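Local coordinates for protein mini spindles (Drosophila melanogaster, PDB 5VJC) that belongs to the XMAP215 family and probably binds tubulin through its TOG domains, promoting microtubule dynamics and mitotic spindle formation, at residues A[5-17]-A[81-93]. Residues are numbered along the deposited sequence; the frame is centred on the assembly and turned at random.
Sequences SPLLCANSAKNQR and NSKALVCNLDLIL
Leu8 lies against the 82-87 helix with its CB 4.0 Å from Ala84 CB, while one branch, CD1, runs side by side with Leu85 and meets its CD2 at 3.9 Å. The other branch, CD2, grazes Asn88 CB, and Leu74 of helix 64-77 adds to this apolar patch. Next to it, the amide of Asn88 ties the two segments together: ND2 gives one hydrogen to Ala84 O, one turn back, and the other to Cys9 O at 2.9 Å, approaching from above that carbonyl plane. A water joins Asn88 OD1 to Cys9 N, so both polar groups of the Cys9 backbone are engaged by this one side chain. Within the HEAT-repeat array of the TOG domain, the extended N-terminal residues and the start of helix 13-22 thus pack across the break between helices 82-87 and 89-99. Lys14 fits as a knob among Val86, Cys87, Leu89 and Asp90; with CG anti to the backbone N (chi1 -174°) and a bend at chi3, its chain slides past Asp90 and delivers NZ to Val86 O at 2.8 Å. The same ammonium group forms a salt bridge with Glu133 and a hydrogen bond with Tyr127. Arg17 grips Asp90 side-on, NE to OD2 and NH2 to OD1, each at 2.6 Å and each on a syn lone pair, the two planes only 17° apart. Leu91 CD1 sits over the centre of one guanidinium face, and backbone atoms of Ala13 and Lys14 lie against the opposite one, which holds the group flat between them. A methionine in place of Arg17 would probably leave the buried Asp90 carboxylate without its bidentate partner. Another water bridges Asn11 O, Lys14 N and Cys87 O, where the loop turns into helix 13-22.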
ATOM      1  N   SER A   5      14.140 -26.482  12.880  1.00 85.82           N
ATOM      2  CA  SER A   5      14.092 -25.767  11.610  1.00 81.99           C
ATOM      3  C   SER A   5      13.376 -24.430  11.783  1.00 78.36           C
ATOM      4  O   SER A   5      12.149 -24.397  11.858  1.00 82.05           O
ATOM      5  CB  SER A   5      13.392 -26.619  10.542  1.00 83.83           C
ATOM      6  OG  SER A   5      13.387 -25.969   9.280  1.00 82.36           O
ATOM      7  N   PRO A   6      14.138 -23.318  11.848  1.00 61.97           N
ATOM      8  CA  PRO A   6      13.501 -22.015  12.096  1.00 56.85           C
ATOM      9  C   PRO A   6      12.532 -21.669  10.976  1.00 48.69           C
ATOM     10  O   PRO A   6      12.716 -22.164   9.865  1.00 51.47           O
ATOM     11  CB  PRO A   6      14.683 -21.040  12.137  1.00 52.10           C
ATOM     12  CG  PRO A   6      15.729 -21.695  11.285  1.00 61.38           C
ATOM     13  CD  PRO A   6      15.568 -23.181  11.517  1.00 58.95           C
ATOM     14  N   LEU A   7      11.512 -20.863  11.264  1.00 48.94           N
ATOM     15  CA  LEU A   7      10.522 -20.497  10.254  1.00 43.80           C
ATOM     16  C   LEU A   7      11.197 -19.851   9.050  1.00 38.86           C
ATOM     17  O   LEU A   7      10.935 -20.200   7.894  1.00 42.99           O
ATOM     18  CB  LEU A   7       9.475 -19.538  10.837  1.00 41.11           C
ATOM     19  CG  LEU A   7       8.557 -20.075  11.935  1.00 44.68           C
ATOM     20  CD1 LEU A   7       7.491 -19.044  12.264  1.00 44.17           C
ATOM     21  CD2 LEU A   7       7.915 -21.394  11.524  1.00 39.56           C
ATOM     22  N   LEU A   8      12.073 -18.902   9.339  1.00 36.62           N
ATOM     23  CA  LEU A   8      12.754 -18.149   8.307  1.00 34.67           C
ATOM     24  C   LEU A   8      14.252 -18.257   8.531  1.00 41.10           C
ATOM     25  O   LEU A   8      14.716 -18.257   9.672  1.00 37.11           O
ATOM     26  CB  LEU A   8      12.315 -16.683   8.320  1.00 34.00           C
ATOM     27  CG  LEU A   8      10.836 -16.431   8.046  1.00 28.74           C
ATOM     28  CD1 LEU A   8      10.545 -14.951   8.167  1.00 31.44           C
ATOM     29  CD2 LEU A   8      10.448 -16.946   6.664  1.00 26.89           C
ATOM     30  N   CYS A   9      15.007 -18.346   7.446  1.00 38.67           N
ATOM     31  CA  CYS A   9      16.447 -18.507   7.572  1.00 43.71           C
ATOM     32  C   CYS A   9      17.155 -17.185   7.263  1.00 41.52           C
ATOM     33  O   CYS A   9      16.920 -16.576   6.216  1.00 40.19           O
ATOM     34  CB  CYS A   9      16.923 -19.640   6.655  1.00 38.99           C
ATOM     35  SG  CYS A   9      18.726 -19.871   6.578  1.00 60.58           S
ATOM     36  N   ALA A  10      17.989 -16.718   8.192  1.00 40.81           N
ATOM     37  CA  ALA A  10      18.827 -15.561   7.912  1.00 43.02           C
ATOM     38  C   ALA A  10      19.879 -15.971   6.900  1.00 47.95           C
ATOM     39  O   ALA A  10      20.779 -16.758   7.198  1.00 56.94           O
ATOM     40  CB  ALA A  10      19.479 -15.017   9.177  1.00 44.88           C
ATOM     41  N   ASN A  11      19.737 -15.464   5.687  1.00 42.39           N
ATOM     42  CA  ASN A  11      20.689 -15.734   4.631  1.00 41.83           C
ATOM     43  C   ASN A  11      20.702 -14.523   3.730  1.00 41.10           C
ATOM     44  O   ASN A  11      20.007 -13.537   4.011  1.00 35.01           O
ATOM     45  CB  ASN A  11      20.330 -17.019   3.876  1.00 39.39           C
ATOM     46  CG  ASN A  11      18.932 -16.979   3.283  1.00 41.75           C
ATOM     47  OD1 ASN A  11      18.491 -15.948   2.778  1.00 37.91           O
ATOM     48  ND2 ASN A  11      18.224 -18.113   3.341  1.00 36.94           N
ATOM     49  N   SER A  12      21.482 -14.586   2.655  1.00 40.47           N
ATOM     50  CA  SER A  12      21.593 -13.453   1.743  1.00 31.56           C
ATOM     51  C   SER A  12      20.910 -13.745   0.415  1.00 31.22           C
ATOM     52  O   SER A  12      21.251 -13.156  -0.610  1.00 31.58           O
ATOM     53  CB  SER A  12      23.067 -13.109   1.507  1.00 38.05           C
ATOM     54  OG  SER A  12      23.700 -14.179   0.830  1.00 38.98           O
ATOM     55  N   ALA A  13      19.948 -14.664   0.427  1.00 32.89           N
ATOM     56  CA  ALA A  13      19.285 -15.073  -0.804  1.00 31.97           C
ATOM     57  C   ALA A  13      18.472 -13.937  -1.456  1.00 27.48           C
ATOM     58  O   ALA A  13      18.162 -13.991  -2.652  1.00 28.00           O
ATOM     59  CB  ALA A  13      18.396 -16.277  -0.541  1.00 32.72           C
ATOM     60  N   LYS A  14      18.147 -12.906  -0.690  1.00 27.65           N
ATOM     61  CA  LYS A  14      17.391 -11.792  -1.251  1.00 27.46           C
ATOM     62  C   LYS A  14      18.169 -11.137  -2.394  1.00 25.14           C
ATOM     63  O   LYS A  14      17.580 -10.677  -3.376  1.00 23.28           O
ATOM     64  CB  LYS A  14      17.041 -10.747  -0.162  1.00 26.47           C
ATOM     65  CG  LYS A  14      16.123  -9.635  -0.660  1.00 24.11           C
ATOM     66  CD  LYS A  14      16.076  -8.452   0.321  1.00 25.19           C
ATOM     67  CE  LYS A  14      15.271  -8.806   1.587  1.00 23.20           C
ATOM     68  NZ  LYS A  14      15.284  -7.614   2.492  1.00 25.35           N
ATOM     69  N   ASN A  15      19.497 -11.109  -2.276  1.00 27.80           N
ATOM     70  CA  ASN A  15      20.313 -10.550  -3.339  1.00 27.69           C
ATOM     71  C   ASN A  15      20.043 -11.217  -4.679  1.00 24.47           C
ATOM     72  O   ASN A  15      19.855 -10.535  -5.689  1.00 26.59           O
ATOM     73  CB  ASN A  15      21.811 -10.653  -2.993  1.00 29.68           C
ATOM     74  CG  ASN A  15      22.190  -9.737  -1.856  1.00 34.87           C
ATOM     75  OD1 ASN A  15      21.551  -8.706  -1.643  1.00 30.75           O
ATOM     76  ND2 ASN A  15      23.200 -10.123  -1.094  1.00 39.73           N
ATOM     77  N   GLN A  16      19.980 -12.541  -4.686  1.00 28.91           N
ATOM     78  CA  GLN A  16      19.762 -13.251  -5.937  1.00 34.34           C
ATOM     79  C   GLN A  16      18.338 -13.028  -6.440  1.00 29.76           C
ATOM     80  O   GLN A  16      18.100 -12.982  -7.650  1.00 27.79           O
ATOM     81  CB  GLN A  16      20.044 -14.752  -5.788  1.00 33.57           C
ATOM     82  CG  GLN A  16      20.141 -15.472  -7.122  1.00 40.34           C
ATOM     83  CD  GLN A  16      21.203 -14.854  -8.032  1.00 46.32           C
ATOM     84  OE1 GLN A  16      22.380 -14.762  -7.661  1.00 48.09           O
ATOM     85  NE2 GLN A  16      20.785 -14.409  -9.219  1.00 39.87           N
ATOM     86  N   ARG A  17      17.395 -12.870  -5.516  1.00 24.93           N
ATOM     87  CA  ARG A  17      16.008 -12.653  -5.916  1.00 24.84           C
ATOM     88  C   ARG A  17      15.876 -11.294  -6.588  1.00 22.84           C
ATOM     89  O   ARG A  17      15.241 -11.173  -7.636  1.00 23.31           O
ATOM     90  CB  ARG A  17      15.072 -12.776  -4.713  1.00 23.95           C
ATOM     91  CG  ARG A  17      15.031 -14.203  -4.121  1.00 26.26           C
ATOM     92  CD  ARG A  17      13.851 -14.365  -3.166  1.00 28.32           C
ATOM     93  NE  ARG A  17      13.979 -13.525  -1.976  1.00 23.84           N
ATOM     94  CZ  ARG A  17      14.546 -13.921  -0.839  1.00 24.49           C
ATOM     95  NH1 ARG A  17      15.083 -15.134  -0.747  1.00 26.46           N
ATOM     96  NH2 ARG A  17      14.603 -13.092   0.195  1.00 24.34           N
ATOM     97  N   ASN A  81      13.587 -13.326  16.223  1.00 49.57           N
ATOM     98  CA  ASN A  81      14.287 -13.520  14.965  1.00 50.86           C
ATOM     99  C   ASN A  81      13.935 -12.471  13.917  1.00 46.80           C
ATOM    100  O   ASN A  81      13.453 -12.797  12.832  1.00 45.85           O
ATOM    101  CB  ASN A  81      14.007 -14.925  14.423  1.00 47.64           C
ATOM    102  CG  ASN A  81      15.217 -15.526  13.706  1.00 58.23           C
ATOM    103  OD1 ASN A  81      16.161 -14.810  13.319  1.00 62.52           O
ATOM    104  ND2 ASN A  81      15.196 -16.841  13.520  1.00 62.57           N
ATOM    105  N   SER A  82      14.201 -11.214  14.249  1.00 42.70           N
ATOM    106  CA  SER A  82      13.964 -10.101  13.341  1.00 38.36           C
ATOM    107  C   SER A  82      14.982 -10.061  12.195  1.00 41.32           C
ATOM    108  O   SER A  82      14.668  -9.617  11.084  1.00 37.01           O
ATOM    109  CB  SER A  82      14.004  -8.786  14.117  1.00 37.93           C
ATOM    110  OG  SER A  82      15.338  -8.464  14.460  1.00 50.50           O
ATOM    111  N   LYS A  83      16.205 -10.520  12.452  1.00 40.95           N
ATOM    112  CA  LYS A  83      17.209 -10.579  11.394  1.00 40.78           C
ATOM    113  C   LYS A  83      16.685 -11.435  10.233  1.00 35.02           C
ATOM    114  O   LYS A  83      16.716 -11.028   9.064  1.00 31.36           O
ATOM    115  CB  LYS A  83      18.532 -11.142  11.930  1.00 46.62           C
ATOM    116  CG  LYS A  83      19.749 -10.902  11.039  1.00 46.72           C
ATOM    117  CD  LYS A  83      19.557  -9.732  10.064  1.00 50.80           C
ATOM    118  CE  LYS A  83      20.848  -9.427   9.299  1.00 57.86           C
ATOM    119  NZ  LYS A  83      20.629  -8.429   8.208  1.00 56.48           N
ATOM    120  N   ALA A  84      16.172 -12.608  10.572  1.00 32.51           N
ATOM    121  CA  ALA A  84      15.627 -13.524   9.578  1.00 35.20           C
ATOM    122  C   ALA A  84      14.431 -12.906   8.827  1.00 29.88           C
ATOM    123  O   ALA A  84      14.351 -12.998   7.602  1.00 28.50           O
ATOM    124  CB  ALA A  84      15.232 -14.838  10.241  1.00 37.07           C
ATOM    125  N   LEU A  85      13.528 -12.257   9.560  1.00 35.95           N
ATOM    126  CA  LEU A  85      12.409 -11.547   8.928  1.00 31.86           C
ATOM    127  C   LEU A  85      12.949 -10.599   7.859  1.00 27.58           C
ATOM    128  O   LEU A  85      12.534 -10.680   6.707  1.00 27.30           O
ATOM    129  CB  LEU A  85      11.561 -10.780   9.965  1.00 34.78           C
ATOM    130  CG  LEU A  85      10.240 -10.184   9.442  1.00 29.88           C
ATOM    131  CD1 LEU A  85      10.449  -8.869   8.703  1.00 28.87           C
ATOM    132  CD2 LEU A  85       9.580 -11.194   8.535  1.00 30.37           C
ATOM    133  N   VAL A  86      13.893  -9.736   8.222  1.00 25.10           N
ATOM    134  CA  VAL A  86      14.468  -8.793   7.257  1.00 26.26           C
ATOM    135  C   VAL A  86      15.109  -9.478   6.040  1.00 28.81           C
ATOM    136  O   VAL A  86      14.922  -9.042   4.896  1.00 25.05           O
ATOM    137  CB  VAL A  86      15.516  -7.871   7.926  1.00 33.24           C
ATOM    138  CG1 VAL A  86      16.220  -6.996   6.882  1.00 30.42           C
ATOM    139  CG2 VAL A  86      14.835  -7.000   8.992  1.00 36.36           C
ATOM    140  N   CYS A  87      15.868 -10.541   6.288  1.00 30.14           N
ATOM    141  CA  CYS A  87      16.436 -11.359   5.218  1.00 29.96           C
ATOM    142  C   CYS A  87      15.374 -11.939   4.263  1.00 29.42           C
ATOM    143  O   CYS A  87      15.654 -12.199   3.081  1.00 26.90           O
ATOM    144  CB  CYS A  87      17.271 -12.498   5.824  1.00 32.01           C
ATOM    145  SG  CYS A  87      18.779 -11.922   6.641  1.00 37.91           S
ATOM    146  N   ASN A  88      14.164 -12.161   4.772  1.00 26.06           N
ATOM    147  CA  ASN A  88      13.113 -12.731   3.947  1.00 25.57           C
ATOM    148  C   ASN A  88      11.939 -11.757   3.728  1.00 23.57           C
ATOM    149  O   ASN A  88      10.871 -12.156   3.284  1.00 22.51           O
ATOM    150  CB  ASN A  88      12.615 -14.036   4.569  1.00 25.77           C
ATOM    151  CG  ASN A  88      13.686 -15.117   4.585  1.00 28.17           C
ATOM    152  OD1 ASN A  88      13.789 -15.895   3.650  1.00 29.62           O
ATOM    153  ND2 ASN A  88      14.487 -15.161   5.650  1.00 28.66           N
ATOM    154  N   LEU A  89      12.164 -10.477   4.007  1.00 23.74           N
ATOM    155  CA  LEU A  89      11.080  -9.492   3.965  1.00 24.44           C
ATOM    156  C   LEU A  89      10.309  -9.487   2.651  1.00 23.56           C
ATOM    157  O   LEU A  89       9.074  -9.418   2.641  1.00 22.05           O
ATOM    158  CB  LEU A  89      11.633  -8.077   4.219  1.00 21.31           C
ATOM    159  CG  LEU A  89      10.605  -6.933   4.177  1.00 19.77           C
ATOM    160  CD1 LEU A  89       9.503  -7.096   5.260  1.00 19.25           C
ATOM    161  CD2 LEU A  89      11.314  -5.549   4.285  1.00 15.13           C
ATOM    162  N   ASP A  90      11.050  -9.527   1.547  1.00 23.26           N
ATOM    163  CA  ASP A  90      10.454  -9.450   0.217  1.00 25.04           C
ATOM    164  C   ASP A  90       9.483 -10.618  -0.028  1.00 24.47           C
ATOM    165  O   ASP A  90       8.393 -10.424  -0.598  1.00 22.81           O
ATOM    166  CB  ASP A  90      11.561  -9.392  -0.865  1.00 26.05           C
ATOM    167  CG  ASP A  90      12.470 -10.639  -0.870  1.00 27.90           C
ATOM    168  OD1 ASP A  90      12.973 -11.030   0.207  1.00 27.10           O
ATOM    169  OD2 ASP A  90      12.675 -11.227  -1.964  1.00 25.28           O
ATOM    170  N   LEU A  91       9.847 -11.816   0.437  1.00 20.42           N
ATOM    171  CA  LEU A  91       8.984 -12.993   0.307  1.00 19.15           C
ATOM    172  C   LEU A  91       7.721 -12.842   1.158  1.00 21.33           C
ATOM    173  O   LEU A  91       6.624 -13.206   0.735  1.00 21.73           O
ATOM    174  CB  LEU A  91       9.728 -14.271   0.736  1.00 22.21           C
ATOM    175  CG  LEU A  91      11.037 -14.525  -0.030  1.00 25.91           C
ATOM    176  CD1 LEU A  91      11.825 -15.709   0.575  1.00 24.24           C
ATOM    177  CD2 LEU A  91      10.669 -14.798  -1.473  1.00 27.25           C
ATOM    178  N   ILE A  92       7.893 -12.337   2.370  1.00 21.47           N
ATOM    179  CA  ILE A  92       6.755 -12.195   3.284  1.00 24.33           C
ATOM    180  C   ILE A  92       5.788 -11.112   2.791  1.00 23.00           C
ATOM    181  O   ILE A  92       4.566 -11.300   2.861  1.00 23.02           O
ATOM    182  CB  ILE A  92       7.207 -11.865   4.715  1.00 22.71           C
ATOM    183  CG1 ILE A  92       8.027 -13.027   5.301  1.00 24.17           C
ATOM    184  CG2 ILE A  92       6.011 -11.592   5.609  1.00 27.42           C
ATOM    185  CD1 ILE A  92       7.340 -14.368   5.188  1.00 29.55           C
ATOM    186  N   LEU A  93       6.329  -9.997   2.288  1.00 21.70           N
ATOM    187  CA  LEU A  93       5.488  -8.948   1.714  1.00 21.35           C
ATOM    188  C   LEU A  93       4.710  -9.508   0.525  1.00 22.28           C
ATOM    189  O   LEU A  93       3.500  -9.274   0.416  1.00 20.99           O
ATOM    190  CB  LEU A  93       6.311  -7.711   1.299  1.00 18.48           C
ATOM    191  CG  LEU A  93       6.960  -6.917   2.450  1.00 20.25           C
ATOM    192  CD1 LEU A  93       7.816  -5.772   1.933  1.00 20.68           C
ATOM    193  CD2 LEU A  93       5.886  -6.384   3.466  1.00 17.80           C
TER
HETATM  194  O   HOH W   1      16.774 -17.917  11.778  1.00 56.13           O
HETATM  195  O   HOH W   2      14.044 -18.377   4.922  1.00 27.44           O
HETATM  196  O   HOH W   3      18.449 -12.298   2.362  1.00 28.12           O
HETATM  197  O   HOH W   4      15.947 -15.288   2.002  1.00 29.92           O